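Local coordinates for glycosyl hydrolases family 2, sugar binding domain protein (Bacteroides uniformis str. 3978 T3 ii, PDB 6D1P) that acts as a gut bacterial beta-glucuronidase, probably hydrolysing the O-glycosidic bond of glucuronide conjugates, at residues Q351-M356 against W576-F581; T328-D333 against R347-Q352. One frame throughout, in Å; residues are numbered along the deposited sequence. Where two conformers were deposited one is given.

In the fold
Followed from the N terminus, the chain runs along strand 321-329 of the family 2 TIM barrel into the loop that carries Asp333, then turns back through helix 343-356. Contact 2 closes this short loop, with 13 residues between its segments. Contact 1 starts on the same helix, sharing Gln351 and Gln352, and spans 219 residues to the loop after strand 572-574. The two loops therefore follow one another along the chain. Strand 572-574 pairs in parallel with 321-329, so contact 1 ties the late part of the barrel to its beginning. A probable hydrogen bond from Phe578 N to His329 O and one sodium ion join the contacts.

Contact 1: residues Q351-M356 against W576-F581; sequences QQIKEM and WTFKDF. With NA (sodium ion), chain C.
Gln352 NE2 donates to Gly604 O, while OE1 of the same amide lies at the edge of the Phe578 ring, 3.6 Å from Phe578 CZ; the NE2 bond is consistent with holding the amide in this orientation. Amide and ring planes stand 72° apart, and the two side chains cross at about a right angle. The main apolar contact comes from the next helical residue: Ile353 CG1 lies 3.4 Å from the centroid of the Phe578 ring, only 4° off its normal, which meets the definition of a CH-pi contact over the ring centre. Ile353 CD1 extends this cover toward the root of the ring, 3.7 Å from Phe578 CD2. Met356 approaches differently, its SD lying near the ring plane and 4.1 Å from Phe578 CE1, an edge-on Met-aromatic contact. With CG anti to the backbone N (chi1 178°), Phe578 sends its ring from the loop into the helix face. An alanine here would remove the ring, and Ile353 CG1 and Met356 SD would probably lose their aromatic partner, leaving a gap between helix and loop. Two residues beyond Phe578 the loop reaches the sodium ion, which Asp580 O binds at 2.7 Å. Tyr610 of helix 609-617 touches both Phe578 and Met356, and Thr328 of strand 321-329 touches Ile353 and Phe578. Strand 572-574, which leads into the loop, pairs in parallel with 321-329, so Phe578 packs on helix 343-356 where the TIM barrel closes.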
ATOM      1  N   GLN A 351      21.278  -6.168  27.180  1.00 32.29           N
ATOM      2  CA  GLN A 351      21.702  -7.158  28.172  1.00 36.08           C
ATOM      3  C   GLN A 351      22.119  -8.463  27.509  1.00 30.26           C
ATOM      4  O   GLN A 351      23.129  -9.061  27.892  1.00 34.35           O
ATOM      5  CB  GLN A 351      20.589  -7.420  29.196  1.00 34.47           C
ATOM      6  CG  GLN A 351      20.756  -6.650  30.496  1.00 45.65           C
ATOM      7  CD  GLN A 351      19.599  -6.851  31.466  1.00 61.22           C
ATOM      8  OE1 GLN A 351      19.278  -7.986  31.854  1.00 59.44           O
ATOM      9  NE2 GLN A 351      18.969  -5.741  31.875  1.00 53.98           N
ATOM     10  N   GLN A 352      21.359  -8.920  26.516  1.00 24.71           N
ATOM     11  CA  GLN A 352      21.714 -10.161  25.839  1.00 26.24           C
ATOM     12  C   GLN A 352      23.095 -10.056  25.201  1.00 30.02           C
ATOM     13  O   GLN A 352      23.870 -11.026  25.192  1.00 27.63           O
ATOM     14  CB  GLN A 352      20.657 -10.486  24.787  1.00 26.77           C
ATOM     15  CG  GLN A 352      20.436 -11.967  24.506  1.00 30.15           C
ATOM     16  CD  GLN A 352      19.342 -12.187  23.446  1.00 34.18           C
ATOM     17  OE1 GLN A 352      18.960 -11.252  22.746  1.00 27.58           O
ATOM     18  NE2 GLN A 352      18.850 -13.416  23.327  1.00 28.76           N
ATOM     19  N   ILE A 353      23.415  -8.875  24.669  1.00 29.11           N
ATOM     20  CA  ILE A 353      24.713  -8.640  24.051  1.00 28.60           C
ATOM     21  C   ILE A 353      25.806  -8.637  25.114  1.00 29.62           C
ATOM     22  O   ILE A 353      26.814  -9.348  24.994  1.00 28.22           O
ATOM     23  CB  ILE A 353      24.684  -7.319  23.256  1.00 25.17           C
ATOM     24  CG1 ILE A 353      23.696  -7.436  22.089  1.00 24.09           C
ATOM     25  CG2 ILE A 353      26.083  -6.930  22.796  1.00 20.64           C
ATOM     26  CD1 ILE A 353      23.620  -6.235  21.201  1.00 19.91           C
ATOM     27  N   LYS A 354      25.616  -7.828  26.163  1.00 27.05           N
ATOM     28  CA  LYS A 354      26.569  -7.787  27.268  1.00 29.82           C
ATOM     29  C   LYS A 354      26.838  -9.183  27.824  1.00 28.68           C
ATOM     30  O   LYS A 354      27.993  -9.566  28.024  1.00 26.51           O
ATOM     31  CB  LYS A 354      26.050  -6.863  28.368  1.00 28.40           C
ATOM     32  CG  LYS A 354      26.983  -6.790  29.570  1.00 28.64           C
ATOM     33  CD  LYS A 354      28.249  -6.019  29.241  1.00 27.06           C
ATOM     34  CE  LYS A 354      29.225  -6.032  30.422  1.00 29.52           C
ATOM     35  NZ  LYS A 354      30.286  -5.000  30.224  1.00 25.91           N
ATOM     36  N   GLU A 355      25.780  -9.976  28.023  1.00 30.99           N
ATOM     37  CA  GLU A 355      25.925 -11.339  28.525  1.00 28.80           C
ATOM     38  C   GLU A 355      26.637 -12.258  27.550  1.00 26.46           C
ATOM     39  O   GLU A 355      27.091 -13.330  27.963  1.00 28.08           O
ATOM     40  CB  GLU A 355      24.552 -11.925  28.846  1.00 25.62           C
ATOM     41  CG  GLU A 355      23.938 -11.258  30.033  1.00 31.79           C
ATOM     42  CD  GLU A 355      22.468 -11.554  30.184  1.00 42.16           C
ATOM     43  OE1 GLU A 355      21.972 -12.486  29.503  1.00 44.47           O
ATOM     44  OE2 GLU A 355      21.810 -10.834  30.978  1.00 45.01           O
ATOM     45  N   MET A 356      26.678 -11.901  26.263  1.00 24.07           N
ATOM     46  CA  MET A 356      27.438 -12.689  25.304  1.00 25.08           C
ATOM     47  C   MET A 356      28.937 -12.455  25.474  1.00 28.98           C
ATOM     48  O   MET A 356      29.746 -13.264  25.013  1.00 29.53           O
ATOM     49  CB  MET A 356      26.993 -12.349  23.877  1.00 27.35           C
ATOM     50  CG  MET A 356      27.530 -13.284  22.790  1.00 27.41           C
ATOM     51  SD  MET A 356      27.124 -12.700  21.102  1.00 27.91           S
ATOM     52  CE  MET A 356      27.720 -11.013  21.214  1.00 20.68           C
ATOM     53  N   TRP A 576      29.418  -8.996  12.055  1.00 24.27           N
ATOM     54  CA  TRP A 576      28.120  -8.553  11.551  1.00 20.73           C
ATOM     55  C   TRP A 576      27.269  -9.806  11.430  1.00 18.97           C
ATOM     56  O   TRP A 576      27.519 -10.645  10.558  1.00 19.90           O
ATOM     57  CB  TRP A 576      28.256  -7.834  10.209  1.00 21.42           C
ATOM     58  CG  TRP A 576      26.944  -7.311   9.647  1.00 21.14           C
ATOM     59  CD1 TRP A 576      25.974  -8.033   9.020  1.00 19.80           C
ATOM     60  CD2 TRP A 576      26.479  -5.959   9.686  1.00 18.18           C
ATOM     61  NE1 TRP A 576      24.923  -7.219   8.684  1.00 19.68           N
ATOM     62  CE2 TRP A 576      25.204  -5.939   9.078  1.00 20.44           C
ATOM     63  CE3 TRP A 576      27.018  -4.760  10.175  1.00 17.69           C
ATOM     64  CZ2 TRP A 576      24.461  -4.759   8.921  1.00 18.92           C
ATOM     65  CZ3 TRP A 576      26.280  -3.591  10.040  1.00 20.00           C
ATOM     66  CH2 TRP A 576      25.006  -3.599   9.416  1.00 20.28           C
ATOM     67  N   THR A 577      26.274  -9.945  12.295  1.00 19.03           N
ATOM     68  CA  THR A 577      25.796  -8.908  13.195  1.00 19.77           C
ATOM     69  C   THR A 577      25.151  -9.654  14.350  1.00 20.62           C
ATOM     70  O   THR A 577      25.089 -10.898  14.322  1.00 20.92           O
ATOM     71  CB  THR A 577      24.769  -7.936  12.494  1.00 21.55           C
ATOM     72  OG1 THR A 577      24.421  -6.861  13.379  1.00 22.04           O
ATOM     73  CG2 THR A 577      23.502  -8.674  12.048  1.00 17.12           C
ATOM     74  N   PHE A 578      24.670  -8.937  15.371  1.00 20.33           N
ATOM     75  CA  PHE A 578      24.143  -9.639  16.543  1.00 21.44           C
ATOM     76  C   PHE A 578      22.871 -10.410  16.207  1.00 21.35           C
ATOM     77  O   PHE A 578      22.736 -11.591  16.563  1.00 23.39           O
ATOM     78  CB  PHE A 578      23.876  -8.666  17.689  1.00 22.57           C
ATOM     79  CG  PHE A 578      23.287  -9.330  18.909  1.00 22.63           C
ATOM     80  CD1 PHE A 578      24.025 -10.264  19.637  1.00 25.67           C
ATOM     81  CD2 PHE A 578      21.992  -9.031  19.325  1.00 22.31           C
ATOM     82  CE1 PHE A 578      23.473 -10.899  20.768  1.00 27.67           C
ATOM     83  CE2 PHE A 578      21.434  -9.643  20.442  1.00 23.79           C
ATOM     84  CZ  PHE A 578      22.167 -10.589  21.169  1.00 24.48           C
ATOM     85  N   LYS A 579      21.933  -9.756  15.510  1.00 18.12           N
ATOM     86  CA  LYS A 579      20.564 -10.231  15.360  1.00 21.05           C
ATOM     87  C   LYS A 579      20.115 -10.166  13.904  1.00 19.47           C
ATOM     88  O   LYS A 579      20.346  -9.162  13.222  1.00 19.71           O
ATOM     89  CB  LYS A 579      19.623  -9.394  16.240  1.00 21.50           C
ATOM     90  CG  LYS A 579      18.216  -9.949  16.380  1.00 24.30           C
ATOM     91  CD  LYS A 579      17.456  -9.234  17.503  1.00 25.37           C
ATOM     92  CE  LYS A 579      17.093  -7.801  17.074  1.00 28.36           C
ATOM     93  NZ  LYS A 579      16.972  -6.974  18.290  1.00 31.16           N
ATOM     94  N   ASP A 580      19.486 -11.248  13.434  1.00 21.94           N
ATOM     95  CA  ASP A 580      18.791 -11.241  12.153  1.00 19.85           C
ATOM     96  C   ASP A 580      17.936  -9.993  12.036  1.00 20.39           C
ATOM     97  O   ASP A 580      17.217  -9.637  12.972  1.00 21.54           O
ATOM     98  CB  ASP A 580      17.902 -12.481  12.025  1.00 20.11           C
ATOM     99  CG  ASP A 580      18.685 -13.750  11.793  1.00 22.04           C
ATOM    100  OD1 ASP A 580      19.931 -13.678  11.782  1.00 22.06           O
ATOM    101  OD2 ASP A 580      18.043 -14.827  11.622  1.00 21.89           O
ATOM    102  N   PHE A 581      18.010  -9.327  10.891  1.00 19.89           N
ATOM    103  CA  PHE A 581      17.263  -8.094  10.704  1.00 18.97           C
ATOM    104  C   PHE A 581      16.742  -8.042   9.277  1.00 20.32           C
ATOM    105  O   PHE A 581      17.245  -8.730   8.384  1.00 21.68           O
ATOM    106  CB  PHE A 581      18.130  -6.870  11.009  1.00 20.55           C
ATOM    107  CG  PHE A 581      19.198  -6.641   9.988  1.00 25.27           C
ATOM    108  CD1 PHE A 581      20.424  -7.278  10.103  1.00 18.16           C
ATOM    109  CD2 PHE A 581      18.963  -5.811   8.881  1.00 20.39           C
ATOM    110  CE1 PHE A 581      21.410  -7.085   9.154  1.00 20.53           C
ATOM    111  CE2 PHE A 581      19.938  -5.619   7.933  1.00 20.86           C
ATOM    112  CZ  PHE A 581      21.179  -6.246   8.069  1.00 21.58           C
TER
HETATM  113 NA    NA C 901      17.029  -7.305  14.239  1.00 30.90          NA
HETATM  114  O   HOH W   1      19.421  -5.914  14.738  1.00 22.60           O

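Contact 2: residues T328-D333 against R347-Q352. With NA (sodium ion), chain C.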
ATOM      1  N   THR A 328      30.265  -6.356  18.136  1.00 23.84           N
ATOM      2  CA  THR A 328      29.140  -6.766  17.304  1.00 21.73           C
ATOM      3  C   THR A 328      28.522  -5.507  16.678  1.00 24.95           C
ATOM      4  O   THR A 328      29.015  -4.382  16.868  1.00 19.02           O
ATOM      5  CB  THR A 328      28.133  -7.593  18.135  1.00 23.45           C
ATOM      6  OG1 THR A 328      27.279  -8.371  17.279  1.00 19.89           O
ATOM      7  CG2 THR A 328      27.287  -6.723  19.057  1.00 20.42           C
ATOM      8  N   HIS A 329      27.464  -5.702  15.884  1.00 20.54           N
ATOM      9  CA  HIS A 329      26.595  -4.611  15.461  1.00 21.33           C
ATOM     10  C   HIS A 329      25.156  -4.941  15.839  1.00 23.84           C
ATOM     11  O   HIS A 329      24.812  -6.099  16.117  1.00 23.82           O
ATOM     12  CB  HIS A 329      26.593  -4.354  13.941  1.00 22.82           C
ATOM     13  CG  HIS A 329      27.934  -4.153  13.313  1.00 19.49           C
ATOM     14  ND1 HIS A 329      28.841  -5.177  13.150  1.00 19.51           N
ATOM     15  CD2 HIS A 329      28.474  -3.072  12.706  1.00 21.86           C
ATOM     16  CE1 HIS A 329      29.903  -4.723  12.511  1.00 20.71           C
ATOM     17  NE2 HIS A 329      29.704  -3.449  12.227  1.00 23.02           N
ATOM     18  N   ARG A 330      24.313  -3.913  15.799  1.00 21.72           N
ATOM     19  CA  ARG A 330      22.867  -4.072  15.887  1.00 21.78           C
ATOM     20  C   ARG A 330      22.220  -3.056  14.958  1.00 21.72           C
ATOM     21  O   ARG A 330      22.761  -1.967  14.738  1.00 22.37           O
ATOM     22  CB  ARG A 330      22.342  -3.874  17.324  1.00 20.02           C
ATOM     23  CG  ARG A 330      22.355  -2.420  17.769  1.00 22.87           C
ATOM     24  CD  ARG A 330      21.792  -2.204  19.174  1.00 24.99           C
ATOM     25  NE  ARG A 330      20.391  -2.605  19.305  1.00 23.22           N
ATOM     26  CZ  ARG A 330      19.356  -1.843  18.965  1.00 22.72           C
ATOM     27  NH1 ARG A 330      19.550  -0.635  18.462  1.00 21.40           N
ATOM     28  NH2 ARG A 330      18.120  -2.288  19.138  1.00 23.91           N
ATOM     29  N   HIS A 331      21.081  -3.434  14.385  1.00 24.00           N
ATOM     30  CA  HIS A 331      20.247  -2.520  13.615  1.00 21.27           C
ATOM     31  C   HIS A 331      19.080  -2.088  14.481  1.00 23.76           C
ATOM     32  O   HIS A 331      18.741  -2.745  15.470  1.00 25.44           O
ATOM     33  CB  HIS A 331      19.724  -3.185  12.336  1.00 21.14           C
ATOM     34  CG  HIS A 331      20.510  -2.855  11.105  1.00 20.07           C
ATOM     35  ND1 HIS A 331      20.665  -1.564  10.639  1.00 20.27           N
ATOM     36  CD2 HIS A 331      21.169  -3.651  10.227  1.00 17.30           C
ATOM     37  CE1 HIS A 331      21.400  -1.578   9.543  1.00 20.30           C
ATOM     38  NE2 HIS A 331      21.717  -2.830   9.267  1.00 20.09           N
ATOM     39  N   GLU A 332      18.458  -0.968  14.124  0.54 23.21           N
ATOM     40  CA  GLU A 332      17.227  -0.575  14.812  0.54 23.27           C
ATOM     41  C   GLU A 332      16.064  -1.246  14.083  0.54 24.54           C
ATOM     42  O   GLU A 332      15.381  -0.667  13.231  0.54 23.64           O
ATOM     43  CB  GLU A 332      17.112   0.942  14.907  0.54 23.10           C
ATOM     44  CG  GLU A 332      17.938   1.475  16.097  0.54 22.96           C
ATOM     45  CD  GLU A 332      17.677   2.932  16.423  0.54 25.13           C
ATOM     46  OE1 GLU A 332      17.052   3.634  15.581  0.54 24.36           O
ATOM     47  OE2 GLU A 332      18.101   3.370  17.520  0.54 21.72           O
ATOM     48  N   ASP A 333      15.860  -2.512  14.446  1.00 22.35           N
ATOM     49  CA  ASP A 333      15.026  -3.471  13.743  1.00 23.13           C
ATOM     50  C   ASP A 333      14.706  -4.592  14.726  1.00 26.53           C
ATOM     51  O   ASP A 333      15.593  -5.041  15.464  1.00 26.77           O
ATOM     52  CB  ASP A 333      15.768  -4.020  12.509  1.00 20.67           C
ATOM     53  CG  ASP A 333      14.999  -5.120  11.784  1.00 21.79           C
ATOM     54  OD1 ASP A 333      14.296  -4.821  10.803  1.00 23.27           O
ATOM     55  OD2 ASP A 333      15.106  -6.302  12.174  1.00 26.37           O
ATOM     56  N   ARG A 347      16.496  -2.656  26.448  1.00 34.67           N
ATOM     57  CA  ARG A 347      17.144  -3.210  27.645  1.00 34.36           C
ATOM     58  C   ARG A 347      17.398  -4.698  27.491  1.00 32.57           C
ATOM     59  O   ARG A 347      18.514  -5.182  27.715  1.00 36.01           O
ATOM     60  CB  ARG A 347      16.282  -2.981  28.886  1.00 36.99           C
ATOM     61  CG  ARG A 347      16.387  -1.615  29.488  1.00 42.95           C
ATOM     62  CD  ARG A 347      16.208  -1.673  30.995  1.00 45.73           C
ATOM     63  NE  ARG A 347      16.985  -0.604  31.615  1.00 52.37           N
ATOM     64  CZ  ARG A 347      18.226  -0.741  32.076  1.00 47.78           C
ATOM     65  NH1 ARG A 347      18.848  -1.921  32.031  1.00 46.08           N
ATOM     66  NH2 ARG A 347      18.836   0.305  32.610  1.00 54.30           N
ATOM     67  N   THR A 348      16.357  -5.442  27.132  1.00 32.40           N
ATOM     68  CA  THR A 348      16.489  -6.881  26.963  1.00 34.49           C
ATOM     69  C   THR A 348      17.612  -7.223  25.993  1.00 33.43           C
ATOM     70  O   THR A 348      18.426  -8.116  26.259  1.00 30.50           O
ATOM     71  CB  THR A 348      15.158  -7.458  26.472  1.00 34.17           C
ATOM     72  OG1 THR A 348      14.172  -7.308  27.498  1.00 36.47           O
ATOM     73  CG2 THR A 348      15.315  -8.931  26.120  1.00 32.47           C
ATOM     74  N   GLU A 349      17.676  -6.504  24.863  1.00 32.38           N
ATOM     75  CA  GLU A 349      18.623  -6.860  23.808  1.00 29.25           C
ATOM     76  C   GLU A 349      20.045  -6.488  24.196  1.00 25.12           C
ATOM     77  O   GLU A 349      20.975  -7.286  24.028  1.00 25.29           O
ATOM     78  CB  GLU A 349      18.225  -6.184  22.497  1.00 26.51           C
ATOM     79  CG  GLU A 349      19.282  -6.252  21.395  1.00 22.90           C
ATOM     80  CD  GLU A 349      18.879  -5.423  20.167  1.00 30.82           C
ATOM     81  OE1 GLU A 349      17.767  -4.820  20.210  1.00 27.00           O
ATOM     82  OE2 GLU A 349      19.661  -5.362  19.179  1.00 22.77           O
ATOM     83  N   MET A 350      20.237  -5.277  24.710  1.00 28.04           N
ATOM     84  CA  MET A 350      21.578  -4.865  25.120  1.00 29.46           C
ATOM     85  C   MET A 350      22.123  -5.783  26.215  1.00 29.40           C
ATOM     86  O   MET A 350      23.289  -6.197  26.162  1.00 27.08           O
ATOM     87  CB  MET A 350      21.565  -3.400  25.562  1.00 29.05           C
ATOM     88  CG  MET A 350      21.103  -2.428  24.472  1.00 26.14           C
ATOM     89  SD  MET A 350      21.980  -2.642  22.902  1.00 27.30           S
ATOM     90  CE  MET A 350      23.661  -2.285  23.396  1.00 24.75           C
ATOM     91  N   GLN A 351      21.278  -6.168  27.180  1.00 32.29           N
ATOM     92  CA  GLN A 351      21.702  -7.158  28.172  1.00 36.08           C
ATOM     93  C   GLN A 351      22.119  -8.463  27.509  1.00 30.26           C
ATOM     94  O   GLN A 351      23.129  -9.061  27.892  1.00 34.35           O
ATOM     95  CB  GLN A 351      20.589  -7.420  29.196  1.00 34.47           C
ATOM     96  CG  GLN A 351      20.756  -6.650  30.496  1.00 45.65           C
ATOM     97  CD  GLN A 351      19.599  -6.851  31.466  1.00 61.22           C
ATOM     98  OE1 GLN A 351      19.278  -7.986  31.854  1.00 59.44           O
ATOM     99  NE2 GLN A 351      18.969  -5.741  31.875  1.00 53.98           N
ATOM    100  N   GLN A 352      21.359  -8.920  26.516  1.00 24.71           N
ATOM    101  CA  GLN A 352      21.714 -10.161  25.839  1.00 26.24           C
ATOM    102  C   GLN A 352      23.095 -10.056  25.201  1.00 30.02           C
ATOM    103  O   GLN A 352      23.870 -11.026  25.192  1.00 27.63           O
ATOM    104  CB  GLN A 352      20.657 -10.486  24.787  1.00 26.77           C
ATOM    105  CG  GLN A 352      20.436 -11.967  24.506  1.00 30.15           C
ATOM    106  CD  GLN A 352      19.342 -12.187  23.446  1.00 34.18           C
ATOM    107  OE1 GLN A 352      18.960 -11.252  22.746  1.00 27.58           O
ATOM    108  NE2 GLN A 352      18.850 -13.416  23.327  1.00 28.76           N
TER
HETATM  109 NA    NA C 901      17.029  -7.305  14.239  1.00 30.90          NA
HETATM  110  O   HOH W   2      18.580  -4.802  16.910  1.00 23.76           O
HETATM  111  O   HOH W   1      19.421  -5.914  14.738  1.00 22.60           O
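Arg330 and Glu349 meet obliquely, the guanidinium and carboxylate planes turned 48° apart, a twist consistent with their two unequal bonds. Arg330 NH2 donates to Glu349 OE1 at 2.8 Å in an almost straight bond, its N-H...O angle 178°. OE1 lies in the guanidinium plane, yet the donor approaches from above the plane of the carboxylate. The second bond, Arg330 NE to Glu349 OE2 at 2.9 Å, is bent and weak. The pair is thus a two-pronged salt bridge with one strong arm. Glu349 reaches its partner by full extension, CG anti to the backbone N (chi1 168°), which carries the carboxylate out from the helix. Met350, the next residue, comes at Arg330 from another direction: its bent chain crosses the arginine at about a right angle and brings SD to 3.8 Å from Arg330 CD, beside the aliphatic part. Glu349 OE1 has a second cationic partner in Lys579 NZ, and two positive charges beside a buried carboxylate would probably favour its ionised form. Arg330 NH1 in turn is hydrogen-bonded to Gln368 OE1, which helps fix the rotation of the guanidinium. Farther along the loop, His331 N donates to water 1 at 3.0 Å, and that water also binds the sodium ion. Asp333 O and Asp333 OD2 both lie 3.0 Å from the sodium ion, long for this metal, so the loop is held by the salt bridge to the helix and, more loosely, by the ion. In the barrel this is the first half of a beta-alpha-beta unit: strand 321-329 leads to helix 343-356, Arg330 touches Ile361 of the following strand 360-362, and Met350 packs on Leu375 and Leu379 of helix 370-379.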